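PDB 4UOP: lipoteichoic acid primase, which is an extracellular enzyme domain of the metal-dependent sulfatase-like family, with a magnesium ion bound in the model. Local coordinates for residues E194-K199 / A216-V221; V278-G283 / F319-P324. All blocks are in the same frame, centred on the assembly; numbering follows the deposited sequence.

How the contacts relate
Both contacts are buried in the sulfatase-like domain and reach the same mixed sheet, their centres about 15 Å apart. Contact 1 packs helix 193-209 against strand 214-219, so it joins a covering layer to the sheet, mainly through apolar side chains, by van der Waals packing with no polar bond between the two segments. Contact 2 lies within the sheet itself: strands 277-283 and 319-322 run antiparallel, joined by four backbone hydrogen bonds, with apolar side chains packed on both faces. Strand 59-65 runs between strands 214-219 and 277-283, parallel to each, and so separates the two contacts. A weak hydrogen bond reaches across from contact 1 to contact 2, between Q217 NE2 and Y282 OH, which are 3.1 Å apart.

Contact 1 of 2, residues E194-K199 / A216-V221; sequences EVLYNK and AQLISV
L196 and Y197, neighbours on helix 193-209, meet L218 and I219 at the end of strand 214-219 and S220 just beyond it in a contact made by van der Waals packing. Y197 makes the closer approach to L218: L218 CD2 lies at the edge of the tyrosine ring, near its plane, 3.7 Å from Y197 CD1 and 3.9 Å from Y197 CE1. With chi1 at -61°, the ring of Y197 swings to the side of its own backbone N, which carries its edge to that methyl. L196 points its CB at the strand and extends CG away from the backbone N (chi1 169°). Its branch carbon CG stands 4.3 Å from L218 CD2, while its methyl CD2 rests 3.7 Å from I219 O and 3.9 Å from S220 CA. The segment axes, 9.8 Å apart at closest approach, run nearly antiparallel at 164°, as befits a helix that leads into the next strand of an alpha/beta sheet, here the sulfatase-like core. F264 of helix 246-271 stacks on the Y197 ring and also touches L218, so a second helix closes over the same pair. The polar groups beside this packing turn to other partners. I219 O accepts a hydrogen bond from H154 ND1, and S220 OG is hydrogen-bonded to the backbone N of E66, a magnesium ligand.

Contact 2 of 2, residues V278-G283 / F319-P324; sequences VVVFYG and FFLHYP
Strands 277-283 and 319-322 pair antiparallel inside the mixed central sheet of the sulfatase-like alpha/beta domain, with strand 59-65 along the other edge of 277-283. Two hydrogen-bonded pairs, V279 with H322 and F281 with F320, hold the ladder. From H322 N to V279 O the bond is 2.8 Å long and nearly straight at the hydrogen (167°); the return bond, V279 N to H322 O, has its donor tilted 30° from the carbonyl plane. In the F281–F320 pair each donor lies in the plane of the carbonyl it meets, with 2.9 Å between N and O in both bonds. On the face with V280, Y282, F319 and L321, the valine's two methyls divide the work: V280 CG1 meets F319 CE1 at 3.7 Å and V280 CG2 meets L321 CD1 at 3.8 Å. Helix 341-348 covers this side, touching F319, L321 and Y282, whose OH is hydrogen-bonded to Q64 OE1. The other face is flanked near F281 and F320 by helix 84-89. Here H322 stacks on W274 and bonds through NE2 to the W274 carbonyl, while V279 CG2 touches the imidazole at H322 CD2, 3.8 Å away.

Contact 1 of 2, residues E194-K199 / A216-V221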
loop_
_atom_site.group_PDB
_atom_site.type_symbol
_atom_site.label_atom_id
_atom_site.label_comp_id
_atom_site.label_asym_id
_atom_site.label_seq_id
_atom_site.Cartn_x
_atom_site.Cartn_y
_atom_site.Cartn_z
ATOM N N GLU B 194 4.136 -16.398 26.211
ATOM C CA GLU B 194 3.933 -16.919 27.563
ATOM C C GLU B 194 3.534 -15.804 28.531
ATOM O O GLU B 194 2.643 -15.980 29.336
ATOM C CB GLU B 194 5.173 -17.645 28.103
ATOM C CG GLU B 194 4.938 -18.306 29.455
ATOM C CD GLU B 194 6.025 -19.305 29.846
ATOM O OE1 GLU B 194 7.130 -19.266 29.267
ATOM O OE2 GLU B 194 5.764 -20.145 30.740
ATOM N N VAL B 195 4.191 -14.655 28.437
ATOM C CA VAL B 195 3.879 -13.513 29.307
ATOM C C VAL B 195 2.489 -12.944 28.944
ATOM O O VAL B 195 1.715 -12.569 29.831
ATOM C CB VAL B 195 4.966 -12.425 29.202
ATOM C CG1 VAL B 195 4.563 -11.167 29.945
ATOM C CG2 VAL B 195 6.306 -12.949 29.739
ATOM N N LEU B 196 2.180 -12.901 27.647
ATOM C CA LEU B 196 0.862 -12.445 27.179
ATOM C C LEU B 196 -0.231 -13.226 27.880
ATOM O O LEU B 196 -1.113 -12.641 28.540
ATOM C CB LEU B 196 0.738 -12.606 25.654
ATOM C CG LEU B 196 -0.657 -12.421 25.047
ATOM C CD1 LEU B 196 -1.085 -10.967 25.169
ATOM C CD2 LEU B 196 -0.659 -12.878 23.607
ATOM N N TYR B 197 -0.142 -14.554 27.808
ATOM C CA TYR B 197 -1.200 -15.395 28.344
ATOM C C TYR B 197 -1.214 -15.413 29.878
ATOM O O TYR B 197 -2.277 -15.397 30.501
ATOM C CB TYR B 197 -1.099 -16.815 27.795
ATOM C CG TYR B 197 -1.236 -16.900 26.291
ATOM C CD1 TYR B 197 -2.317 -16.299 25.634
ATOM C CD2 TYR B 197 -0.306 -17.580 25.523
ATOM C CE1 TYR B 197 -2.436 -16.361 24.258
ATOM C CE2 TYR B 197 -0.428 -17.669 24.148
ATOM C CZ TYR B 197 -1.501 -17.042 23.507
ATOM O OH TYR B 197 -1.609 -17.103 22.127
ATOM N N ASN B 198 -0.032 -15.456 30.483
ATOM C CA ASN B 198 0.063 -15.484 31.943
ATOM C C ASN B 198 -0.413 -14.209 32.630
ATOM O O ASN B 198 -0.943 -14.269 33.726
ATOM C CB ASN B 198 1.490 -15.820 32.386
ATOM C CG ASN B 198 1.796 -17.295 32.271
ATOM O OD1 ASN B 198 0.894 -18.122 32.206
ATOM N ND2 ASN B 198 3.078 -17.636 32.267
ATOM N N LYS B 199 -0.193 -13.057 32.021
ATOM C CA LYS B 199 -0.652 -11.811 32.610
ATOM C C LYS B 199 -2.095 -11.486 32.233
ATOM O O LYS B 199 -2.781 -10.838 32.999
ATOM C CB LYS B 199 0.282 -10.663 32.276
ATOM C CG LYS B 199 1.640 -10.826 32.959
ATOM C CD LYS B 199 2.492 -9.582 32.838
ATOM C CE LYS B 199 3.710 -9.651 33.744
ATOM N NZ LYS B 199 3.364 -9.374 35.168
ATOM N N ALA B 216 -12.413 -10.678 25.453
ATOM C CA ALA B 216 -10.971 -10.439 25.448
ATOM C C ALA B 216 -10.387 -10.804 24.084
ATOM O O ALA B 216 -10.619 -11.912 23.578
ATOM C CB ALA B 216 -10.320 -11.257 26.540
ATOM N N GLN B 217 -9.675 -9.859 23.471
ATOM C CA GLN B 217 -8.951 -10.086 22.211
ATOM C C GLN B 217 -7.452 -10.080 22.520
ATOM O O GLN B 217 -6.952 -9.092 23.034
ATOM C CB GLN B 217 -9.255 -8.984 21.215
ATOM C CG GLN B 217 -8.494 -9.104 19.909
ATOM C CD GLN B 217 -9.184 -9.943 18.855
ATOM O OE1 GLN B 217 -10.411 -10.132 18.880
ATOM N NE2 GLN B 217 -8.410 -10.398 17.871
ATOM N N LEU B 218 -6.775 -11.183 22.235
ATOM C CA LEU B 218 -5.347 -11.309 22.469
ATOM C C LEU B 218 -4.638 -11.389 21.127
ATOM O O LEU B 218 -5.058 -12.147 20.236
ATOM C CB LEU B 218 -5.044 -12.548 23.306
ATOM C CG LEU B 218 -5.557 -12.539 24.745
ATOM C CD1 LEU B 218 -7.004 -12.975 24.821
ATOM C CD2 LEU B 218 -4.736 -13.462 25.632
ATOM N N ILE B 219 -3.571 -10.609 20.963
ATOM C CA ILE B 219 -2.817 -10.562 19.731
ATOM C C ILE B 219 -1.429 -11.120 20.062
ATOM O O ILE B 219 -0.729 -10.509 20.777
ATOM C CB ILE B 219 -2.666 -9.114 19.218
ATOM C CG1 ILE B 219 -4.024 -8.416 19.223
ATOM C CG2 ILE B 219 -2.108 -9.067 17.830
ATOM C CD1 ILE B 219 -4.948 -9.012 18.247
ATOM N N SER B 220 -1.092 -12.276 19.511
ATOM C CA SER B 220 0.198 -12.915 19.754
ATOM C C SER B 220 1.315 -12.235 18.992
ATOM O O SER B 220 1.031 -11.440 18.144
ATOM C CB SER B 220 0.150 -14.393 19.425
ATOM O OG SER B 220 0.348 -14.596 18.098
ATOM N N VAL B 221 2.573 -12.489 19.351
ATOM C CA VAL B 221 3.649 -11.822 18.674
ATOM C C VAL B 221 4.931 -12.617 18.501
ATOM O O VAL B 221 5.717 -12.254 17.740
ATOM C CB VAL B 221 3.932 -10.441 19.282
ATOM C CG1 VAL B 221 4.795 -10.577 20.488
ATOM C CG2 VAL B 221 4.579 -9.512 18.292
#

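Contact 2 of 2, residues V278-G283 / F319-P324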
loop_
_atom_site.group_PDB
_atom_site.type_symbol
_atom_site.label_atom_id
_atom_site.label_comp_id
_atom_site.label_asym_id
_atom_site.label_seq_id
_atom_site.Cartn_x
_atom_site.Cartn_y
_atom_site.Cartn_z
ATOM N N VAL B 278 -17.185 -18.640 24.290
ATOM C CA VAL B 278 -16.892 -18.846 22.883
ATOM C C VAL B 278 -15.418 -18.504 22.738
ATOM O O VAL B 278 -14.966 -17.470 23.236
ATOM C CB VAL B 278 -17.725 -17.912 21.995
ATOM C CG1 VAL B 278 -17.338 -18.046 20.529
ATOM C CG2 VAL B 278 -19.213 -18.193 22.190
ATOM N N VAL B 279 -14.675 -19.381 22.086
ATOM C CA VAL B 279 -13.264 -19.136 21.842
ATOM C C VAL B 279 -12.967 -19.306 20.355
ATOM O O VAL B 279 -13.371 -20.306 19.743
ATOM C CB VAL B 279 -12.377 -20.055 22.692
ATOM C CG1 VAL B 279 -10.922 -19.711 22.457
ATOM C CG2 VAL B 279 -12.707 -19.917 24.174
ATOM N N VAL B 280 -12.318 -18.295 19.776
ATOM C CA VAL B 280 -11.964 -18.261 18.366
ATOM C C VAL B 280 -10.445 -18.081 18.258
ATOM O O VAL B 280 -9.877 -17.216 18.941
ATOM C CB VAL B 280 -12.628 -17.088 17.634
ATOM C CG1 VAL B 280 -12.341 -17.144 16.145
ATOM C CG2 VAL B 280 -14.126 -17.081 17.893
ATOM N N PHE B 281 -9.821 -18.888 17.409
ATOM C CA PHE B 281 -8.406 -18.747 17.098
ATOM C C PHE B 281 -8.270 -18.584 15.603
ATOM O O PHE B 281 -8.858 -19.356 14.850
ATOM C CB PHE B 281 -7.617 -19.993 17.502
ATOM C CG PHE B 281 -7.770 -20.389 18.938
ATOM C CD1 PHE B 281 -7.677 -19.452 19.948
ATOM C CD2 PHE B 281 -7.968 -21.715 19.284
ATOM C CE1 PHE B 281 -7.813 -19.818 21.276
ATOM C CE2 PHE B 281 -8.110 -22.088 20.622
ATOM C CZ PHE B 281 -8.018 -21.145 21.609
ATOM N N TYR B 282 -7.473 -17.617 15.159
ATOM C CA TYR B 282 -7.187 -17.480 13.726
ATOM C C TYR B 282 -5.805 -16.898 13.513
ATOM O O TYR B 282 -5.319 -16.132 14.344
ATOM C CB TYR B 282 -8.256 -16.596 13.043
ATOM C CG TYR B 282 -8.256 -15.164 13.505
ATOM C CD1 TYR B 282 -8.909 -14.795 14.675
ATOM C CD2 TYR B 282 -7.598 -14.179 12.783
ATOM C CE1 TYR B 282 -8.897 -13.488 15.124
ATOM C CE2 TYR B 282 -7.581 -12.866 13.222
ATOM C CZ TYR B 282 -8.228 -12.534 14.398
ATOM O OH TYR B 282 -8.230 -11.256 14.890
ATOM N N GLY B 283 -5.174 -17.237 12.395
ATOM C CA GLY B 283 -3.893 -16.608 12.029
ATOM C C GLY B 283 -4.170 -15.255 11.409
ATOM O O GLY B 283 -5.155 -15.114 10.686
ATOM N N PHE B 319 -8.363 -21.345 11.304
ATOM C CA PHE B 319 -9.562 -20.827 11.942
ATOM C C PHE B 319 -10.217 -21.934 12.748
ATOM O O PHE B 319 -10.544 -22.992 12.201
ATOM C CB PHE B 319 -10.545 -20.289 10.909
ATOM C CG PHE B 319 -11.824 -19.770 11.504
ATOM C CD1 PHE B 319 -11.886 -18.502 12.051
ATOM C CD2 PHE B 319 -12.953 -20.573 11.563
ATOM C CE1 PHE B 319 -13.061 -18.030 12.618
ATOM C CE2 PHE B 319 -14.120 -20.111 12.136
ATOM C CZ PHE B 319 -14.179 -18.843 12.670
ATOM N N PHE B 320 -10.380 -21.695 14.041
ATOM C CA PHE B 320 -10.966 -22.660 14.966
ATOM C C PHE B 320 -11.973 -21.946 15.834
ATOM O O PHE B 320 -11.714 -20.841 16.333
ATOM C CB PHE B 320 -9.885 -23.298 15.856
ATOM C CG PHE B 320 -8.912 -24.155 15.109
ATOM C CD1 PHE B 320 -7.861 -23.586 14.414
ATOM C CD2 PHE B 320 -9.047 -25.539 15.089
ATOM C CE1 PHE B 320 -6.972 -24.380 13.702
ATOM C CE2 PHE B 320 -8.153 -26.335 14.401
ATOM C CZ PHE B 320 -7.127 -25.754 13.684
ATOM N N LEU B 321 -13.124 -22.576 16.033
ATOM C CA LEU B 321 -14.166 -22.020 16.853
ATOM C C LEU B 321 -14.683 -23.053 17.834
ATOM O O LEU B 321 -15.041 -24.174 17.452
ATOM C CB LEU B 321 -15.312 -21.495 15.986
ATOM C CG LEU B 321 -16.404 -20.827 16.847
ATOM C CD1 LEU B 321 -16.726 -19.409 16.395
ATOM C CD2 LEU B 321 -17.641 -21.698 16.840
ATOM N N HIS B 322 -14.717 -22.653 19.097
ATOM C CA HIS B 322 -15.248 -23.467 20.184
ATOM C C HIS B 322 -16.414 -22.727 20.818
ATOM O O HIS B 322 -16.377 -21.502 20.957
ATOM C CB HIS B 322 -14.155 -23.714 21.227
ATOM C CG HIS B 322 -14.666 -23.925 22.626
ATOM N ND1 HIS B 322 -15.065 -25.161 23.092
ATOM C CD2 HIS B 322 -14.840 -23.064 23.655
ATOM C CE1 HIS B 322 -15.481 -25.047 24.340
ATOM N NE2 HIS B 322 -15.353 -23.784 24.708
ATOM N N TYR B 323 -17.455 -23.465 21.192
ATOM C CA TYR B 323 -18.443 -22.924 22.122
ATOM C C TYR B 323 -18.972 -24.034 23.003
ATOM O O TYR B 323 -18.998 -25.198 22.579
ATOM C CB TYR B 323 -19.565 -22.157 21.403
ATOM C CG TYR B 323 -20.460 -22.971 20.501
ATOM C CD1 TYR B 323 -21.588 -23.626 20.999
ATOM C CD2 TYR B 323 -20.212 -23.049 19.137
ATOM C CE1 TYR B 323 -22.425 -24.359 20.156
ATOM C CE2 TYR B 323 -21.035 -23.777 18.293
ATOM C CZ TYR B 323 -22.142 -24.422 18.801
ATOM O OH TYR B 323 -22.940 -25.147 17.940
ATOM N N PRO B 324 -19.380 -23.689 24.227
ATOM C CA PRO B 324 -19.816 -24.737 25.162
ATOM C C PRO B 324 -21.033 -25.524 24.662
ATOM O O PRO B 324 -21.995 -24.933 24.164
ATOM C CB PRO B 324 -20.170 -23.961 26.433
ATOM C CG PRO B 324 -19.489 -22.639 26.291
ATOM C CD PRO B 324 -19.504 -22.344 24.819
#